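Local coordinates for putative transcription protein (PDB 4GCV) that probably binds DNA and regulates transcription as an HxlR-type winged helix-turn-helix factor, possibly in response to oxidative stress, at residues L46-A49 with P50-T54; M29-L33 with Q34-R38; G21-W24 with S25-M29. The protein carries 2 engineered substitutions. One frame throughout, in Å; residues are numbered along the deposited sequence.

Interaction 1: residues L46-A49 with P50-T54; sequences LDIA and PNMLT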
# COMPACT_ATOMS: atom_id res chain seq x y z
N LEU B 46 -5.87 20.53 -3.05
CA LEU B 46 -5.63 19.79 -1.81
C LEU B 46 -5.55 20.64 -0.52
O LEU B 46 -5.44 20.14 0.61
CB LEU B 46 -4.36 18.96 -2.00
CG LEU B 46 -4.46 17.48 -2.42
CD1 LEU B 46 -5.81 16.99 -3.06
CD2 LEU B 46 -3.29 17.11 -3.22
N ASP B 47 -5.60 21.94 -0.69
CA ASP B 47 -5.43 22.87 0.46
C ASP B 47 -4.25 22.53 1.35
O ASP B 47 -4.40 22.42 2.58
CB ASP B 47 -6.72 22.98 1.29
CG ASP B 47 -6.70 24.19 2.16
OD1 ASP B 47 -6.03 25.17 1.74
OD2 ASP B 47 -7.32 24.17 3.26
N ILE B 48 -3.08 22.41 0.73
CA ILE B 48 -1.86 22.02 1.42
C ILE B 48 -0.83 23.13 1.28
O ILE B 48 -0.69 23.73 0.22
CB ILE B 48 -1.33 20.67 0.83
CG1 ILE B 48 0.10 20.30 1.26
CG2 ILE B 48 -1.39 20.65 -0.73
CD1 ILE B 48 0.39 18.80 0.92
N ALA B 49 -0.10 23.42 2.36
CA ALA B 49 0.96 24.41 2.30
C ALA B 49 2.08 23.99 1.33
O ALA B 49 2.37 22.83 1.23
CB ALA B 49 1.54 24.68 3.72
N PRO B 50 2.73 24.97 0.67
CA PRO B 50 3.77 24.77 -0.36
C PRO B 50 4.94 23.89 0.06
O PRO B 50 5.31 22.99 -0.69
CB PRO B 50 4.30 26.20 -0.59
CG PRO B 50 3.18 27.07 -0.23
CD PRO B 50 2.45 26.40 0.89
N ASN B 51 5.53 24.18 1.22
CA ASN B 51 6.74 23.47 1.63
C ASN B 51 6.45 22.00 1.76
O ASN B 51 7.29 21.16 1.49
CB ASN B 51 7.32 24.00 2.95
CG ASN B 51 8.13 25.28 2.77
OD1 ASN B 51 8.23 25.82 1.67
ND2 ASN B 51 8.73 25.76 3.86
N MSE B 52 5.25 21.67 2.18
CA MSE B 52 4.90 20.28 2.36
C MSE B 52 4.48 19.62 1.04
O MSE B 52 4.76 18.43 0.80
CB MSE B 52 3.76 20.18 3.35
CG MSE B 52 2.92 18.97 3.11
SE MSE B 52 3.13 17.75 4.55
CE MSE B 52 1.94 18.67 5.82
N LEU B 53 3.82 20.39 0.19
CA LEU B 53 3.47 19.89 -1.10
C LEU B 53 4.78 19.48 -1.85
O LEU B 53 4.81 18.46 -2.55
CB LEU B 53 2.65 20.93 -1.86
CG LEU B 53 2.29 20.56 -3.31
CD1 LEU B 53 1.63 19.18 -3.40
CD2 LEU B 53 1.41 21.59 -3.94
N THR B 54 5.83 20.27 -1.66
CA THR B 54 7.06 20.16 -2.39
C THR B 54 7.81 18.93 -1.92
O THR B 54 8.35 18.15 -2.74
CB THR B 54 7.94 21.44 -2.20
OG1 THR B 54 7.31 22.52 -2.89
CG2 THR B 54 9.36 21.27 -2.74
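The backbone passes from the extended residues Ile-48 and Ala-49 straight into a helix at Pro-50, and the carbonyl of Ala-49 turns toward the N-H groups of Met-52 and Leu-53 in the first helical turn. This is the turn of a helix-turn-helix, joining helix 39-46 to helix 50-62, which by analogy with related regulators is probably the DNA-recognition helix. Ala-49 occupies the N-cap position. Its O accepts a hydrogen bond from Leu-53 N at 3.0 Å, in the carbonyl plane, and a weak one from Met-52 N at 3.2 Å; proline is well tolerated in the first position of a helix, where no backbone N-H is needed for the i to i-4 bonds.

The side-chain contact belongs mainly to Ile-48. Its CG1 arm stands anti to the backbone N (chi1 168°) and runs on extended, which carries CD1 to selenomethionine Met-52. The two side chains cross at about a right angle, and CD1 of Ile-48 comes to 3.4 Å from CG of Met-52, closer than usual van der Waals contact. Further back along the same arm, Ile-48 CG1 touches Leu-53 CB at 4.1 Å. Leu-53 itself packs against Phe-39 and Phe-42, and Ser-43 OG hydrogen-bonds Ile-48 O, so the turn is tied to the preceding helix. Pro-50 O accepts from both Thr-54 N, at 2.9 Å, and Thr-54 OG1, at 3.0 Å, the hydroxyl sitting above the carbonyl plane.

Interaction 2: residues M29-L33 with Q34-R38; sequences MRDAL and QGLRR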
# COMPACT_ATOMS: atom_id res chain seq x y z
N MSE B 29 -1.31 11.50 -5.45
CA MSE B 29 -1.35 10.51 -6.54
C MSE B 29 -2.72 10.46 -7.21
O MSE B 29 -2.82 10.50 -8.46
CB MSE B 29 -0.91 9.14 -6.05
CG MSE B 29 0.55 9.07 -5.71
SE MSE B 29 1.64 9.59 -7.34
CE MSE B 29 1.42 7.86 -8.21
N ARG B 30 -3.78 10.43 -6.41
CA ARG B 30 -5.12 10.47 -6.94
C ARG B 30 -5.35 11.65 -7.90
O ARG B 30 -5.85 11.47 -9.02
CB ARG B 30 -6.13 10.54 -5.80
CG ARG B 30 -7.53 10.39 -6.22
CD ARG B 30 -8.52 10.55 -5.03
NE ARG B 30 -9.87 10.63 -5.55
CZ ARG B 30 -10.40 11.75 -6.05
NH1 ARG B 30 -9.68 12.87 -6.07
NH2 ARG B 30 -11.64 11.75 -6.55
N ASP B 31 -4.99 12.85 -7.46
CA ASP B 31 -5.16 14.03 -8.32
C ASP B 31 -4.27 13.97 -9.54
O ASP B 31 -4.68 14.43 -10.61
CB ASP B 31 -4.78 15.30 -7.55
CG ASP B 31 -5.85 15.79 -6.61
OD1 ASP B 31 -7.05 15.52 -6.86
OD2 ASP B 31 -5.47 16.49 -5.62
N ALA B 32 -3.03 13.50 -9.39
CA ALA B 32 -2.16 13.33 -10.57
C ALA B 32 -2.78 12.33 -11.56
O ALA B 32 -2.79 12.55 -12.74
CB ALA B 32 -0.78 12.91 -10.15
N LEU B 33 -3.30 11.23 -11.06
CA LEU B 33 -3.91 10.23 -11.95
C LEU B 33 -5.16 10.80 -12.62
O LEU B 33 -5.46 10.40 -13.72
CB LEU B 33 -4.26 8.96 -11.19
CG LEU B 33 -2.92 8.31 -10.81
CD1 LEU B 33 -3.14 7.38 -9.66
CD2 LEU B 33 -2.30 7.59 -12.03
N GLN B 34 -5.85 11.75 -11.97
CA GLN B 34 -7.02 12.39 -12.59
C GLN B 34 -6.67 13.55 -13.54
O GLN B 34 -7.57 14.25 -14.02
CB GLN B 34 -7.95 12.93 -11.51
CG GLN B 34 -8.76 11.87 -10.75
CD GLN B 34 -9.66 12.51 -9.66
OE1 GLN B 34 -9.56 13.72 -9.35
NE2 GLN B 34 -10.55 11.70 -9.08
N GLY B 35 -5.39 13.80 -13.78
CA GLY B 35 -5.02 14.87 -14.72
C GLY B 35 -4.41 16.16 -14.17
O GLY B 35 -3.94 16.99 -14.94
N LEU B 36 -4.39 16.35 -12.85
CA LEU B 36 -3.72 17.53 -12.28
C LEU B 36 -2.20 17.49 -12.50
O LEU B 36 -1.62 16.43 -12.38
CB LEU B 36 -4.05 17.62 -10.80
CG LEU B 36 -5.15 18.63 -10.51
CD1 LEU B 36 -6.25 18.65 -11.59
CD2 LEU B 36 -5.75 18.50 -9.07
N ARG B 37 -1.56 18.62 -12.80
CA ARG B 37 -0.16 18.64 -13.27
C ARG B 37 0.68 19.67 -12.56
O ARG B 37 1.83 19.42 -12.25
CB ARG B 37 -0.05 19.05 -14.78
CG ARG B 37 -0.56 18.11 -15.85
CD ARG B 37 0.23 16.80 -15.98
NE ARG B 37 -0.31 15.82 -15.04
CZ ARG B 37 -0.90 14.67 -15.36
NH1 ARG B 37 -1.01 14.30 -16.63
NH2 ARG B 37 -1.36 13.88 -14.38
N ARG B 38 0.14 20.88 -12.42
CA ARG B 38 0.92 22.04 -11.99
C ARG B 38 0.88 22.25 -10.48
O ARG B 38 -0.14 21.99 -9.85
CB ARG B 38 0.44 23.27 -12.71
CG ARG B 38 0.98 23.29 -14.14
CD ARG B 38 -0.11 23.59 -15.16
NE ARG B 38 -1.07 24.61 -14.71
CZ ARG B 38 -2.31 24.73 -15.19
NH1 ARG B 38 -2.76 23.89 -16.13
NH2 ARG B 38 -3.12 25.68 -14.72
O HOH W 1 -3.03 11.24 -15.35
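Leu-36 folds back beside Asp-31 where helix 23-33 ends in a Schellman motif. Two backbone bonds define it, the shorter lying within the longer: Leu-36 N to Asp-31 O at 3.0 Å and Gly-35 N to Ala-32 O at 3.1 Å. Gly-35 takes the positive phi, a backbone shape that glycine adopts readily. The side chains of Asp-31 and Leu-36 lie alongside one another and point the same way, Leu-36 CD2 resting 3.7 Å from both CB and CG of Asp-31. The far end of the carboxylate turns to helix 39-46, where OD2 has a weak hydrogen bond with Ser-45 OG.

Gln-34, extended beyond CG, brings its amide over one face of the Arg-30 guanidinium, the two planes being 71° apart. As modelled, its NE2 faces Arg-30 NH2, donor to donor, which leaves the amide's orientation doubtful. Arg-30 reaches outward on a straight chain from CG to NE, and NE hydrogen-bonds Val-142 O of the second subunit.

Arg-37 does the reverse: bends at chi2 (-67°) and chi3 (86°) curl its chain back over the turn. Its NE donates to Leu-36 O at 3.0 Å from above the carbonyl plane, while Gly-35 O lies over the centre of one guanidinium face. At the guanidinium edge a water accepts from Arg-37 NH2 at 3.3 Å and donates to Leu-33 O at 3.0 Å.

Interaction 3: residues G21-W24 with S25-M29; sequences GEWW and SILIM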
# COMPACT_ATOMS: atom_id res chain seq x y z
N GLY B 21 1.79 7.07 7.22
CA GLY B 21 2.63 7.86 6.27
C GLY B 21 2.19 7.91 4.81
O GLY B 21 3.00 8.31 3.96
N GLU B 22 0.92 7.60 4.50
CA GLU B 22 0.40 7.61 3.11
C GLU B 22 -0.71 8.58 2.73
O GLU B 22 -1.13 8.60 1.58
CB GLU B 22 -0.17 6.23 2.75
CG GLU B 22 0.83 5.13 2.81
CD GLU B 22 1.90 5.25 1.74
OE1 GLU B 22 1.67 5.78 0.61
OE2 GLU B 22 2.98 4.78 2.07
N TRP B 23 -1.23 9.36 3.66
CA TRP B 23 -2.40 10.19 3.40
C TRP B 23 -2.21 11.19 2.25
O TRP B 23 -2.93 11.13 1.28
CB TRP B 23 -2.87 10.86 4.71
CG TRP B 23 -3.99 11.86 4.53
CD1 TRP B 23 -3.91 13.21 4.71
CD2 TRP B 23 -5.37 11.59 4.18
NE1 TRP B 23 -5.15 13.80 4.50
CE2 TRP B 23 -6.04 12.83 4.15
CE3 TRP B 23 -6.07 10.42 3.85
CZ2 TRP B 23 -7.41 12.93 3.82
CZ3 TRP B 23 -7.43 10.53 3.54
CH2 TRP B 23 -8.07 11.77 3.51
N TRP B 24 -1.25 12.11 2.40
CA TRP B 24 -0.89 13.04 1.34
C TRP B 24 -0.45 12.37 0.05
O TRP B 24 -0.89 12.76 -1.01
CB TRP B 24 0.17 14.01 1.84
CG TRP B 24 -0.40 14.89 2.86
CD1 TRP B 24 -0.10 14.90 4.20
CD2 TRP B 24 -1.42 15.85 2.66
NE1 TRP B 24 -0.87 15.83 4.84
CE2 TRP B 24 -1.69 16.44 3.93
CE3 TRP B 24 -2.15 16.28 1.55
CZ2 TRP B 24 -2.63 17.45 4.10
CZ3 TRP B 24 -3.11 17.27 1.72
CH2 TRP B 24 -3.33 17.86 2.99
N SER B 25 0.36 11.32 0.11
CA SER B 25 0.70 10.57 -1.13
C SER B 25 -0.57 10.09 -1.81
O SER B 25 -0.69 10.15 -3.03
CB SER B 25 1.56 9.35 -0.83
OG SER B 25 2.76 9.73 -0.23
N ILE B 26 -1.54 9.62 -1.04
CA ILE B 26 -2.76 9.12 -1.67
C ILE B 26 -3.52 10.22 -2.34
O ILE B 26 -4.02 10.05 -3.42
CB ILE B 26 -3.62 8.37 -0.67
CG1 ILE B 26 -2.95 7.03 -0.35
CG2 ILE B 26 -5.06 8.19 -1.17
CD1 ILE B 26 -3.45 6.47 1.01
N LEU B 27 -3.57 11.39 -1.71
CA LEU B 27 -4.36 12.48 -2.22
C LEU B 27 -3.69 13.03 -3.46
O LEU B 27 -4.33 13.25 -4.47
CB LEU B 27 -4.57 13.55 -1.13
CG LEU B 27 -5.56 13.21 -0.01
CD1 LEU B 27 -5.72 14.46 0.87
CD2 LEU B 27 -6.96 12.81 -0.56
N ILE B 28 -2.38 13.24 -3.39
CA ILE B 28 -1.65 13.75 -4.54
C ILE B 28 -1.63 12.76 -5.72
O ILE B 28 -1.95 13.13 -6.86
CB ILE B 28 -0.20 14.15 -4.14
CG1 ILE B 28 -0.23 15.24 -3.07
CG2 ILE B 28 0.60 14.62 -5.33
CD1 ILE B 28 1.10 15.32 -2.27
N MSE B 29 -1.31 11.50 -5.45
CA MSE B 29 -1.35 10.51 -6.54
C MSE B 29 -2.72 10.46 -7.21
O MSE B 29 -2.82 10.50 -8.46
CB MSE B 29 -0.91 9.14 -6.05
CG MSE B 29 0.55 9.07 -5.71
SE MSE B 29 1.64 9.59 -7.34
CE MSE B 29 1.42 7.86 -8.21
O HOH W 2 1.77 10.95 2.60
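Apolar contact between Leu-27 and the two neighbouring indoles dominates this turn. Leu-27 CD1 lies over one face of the Trp-23 ring, displaced toward its rim and 3.7 Å from CE2 of Trp-23. The same methyl meets the six-membered ring of Trp-24 obliquely, 3.9 Å from CZ3 of Trp-24. The first torsions of the indoles differ (chi1 174° for Trp-23, -68° for Trp-24), yet CD1 of Trp-23 still sits over one face of the Trp-24 ring, offset toward the rim. One turn of the helix links Ile-26 to Glu-22: Ile-26 CD1 packs 3.7 Å from Glu-22 CB.

Backbone hydrogen bonds make this the first turn of helix 23-33, a core helix of the HxlR-like winged helix-turn-helix fold, packed against helices 39-46 and 50-62. Ile-26 N donates to Glu-22 O at 2.8 Å, and Ile-28 N to Trp-24 O, also at 2.8 Å and almost straight at 176°.

The second subunit packs on this turn too, its Met-152 on Trp-23, Arg-155 on Trp-24 and Leu-156 on Leu-27. A water bridges the turn: it donates to Gly-21 O at 3.2 Å and accepts from Ser-25 N at 2.9 Å.

Overall arrangement
Along the chain the order is interaction 3, interaction 2, interaction 1. The first two mark the start and finish of helix 23-33, share Met-29 and have centres about 12 Å apart; interaction 1 follows after helix 39-46, at the turn into helix 50-62. It lies about 12 Å from interaction 3 and about 14 Å from interaction 2, centre to centre, and folds back on helix 23-33: Ile-48 packs on Trp-24, Leu-46 and Leu-53 on Ile-28. Together they connect helices 23-33, 39-46 and 50-62 of the HxlR-like region. All three also touch the second subunit, so the probable DNA-binding region lies close to the subunit contact in this assembly.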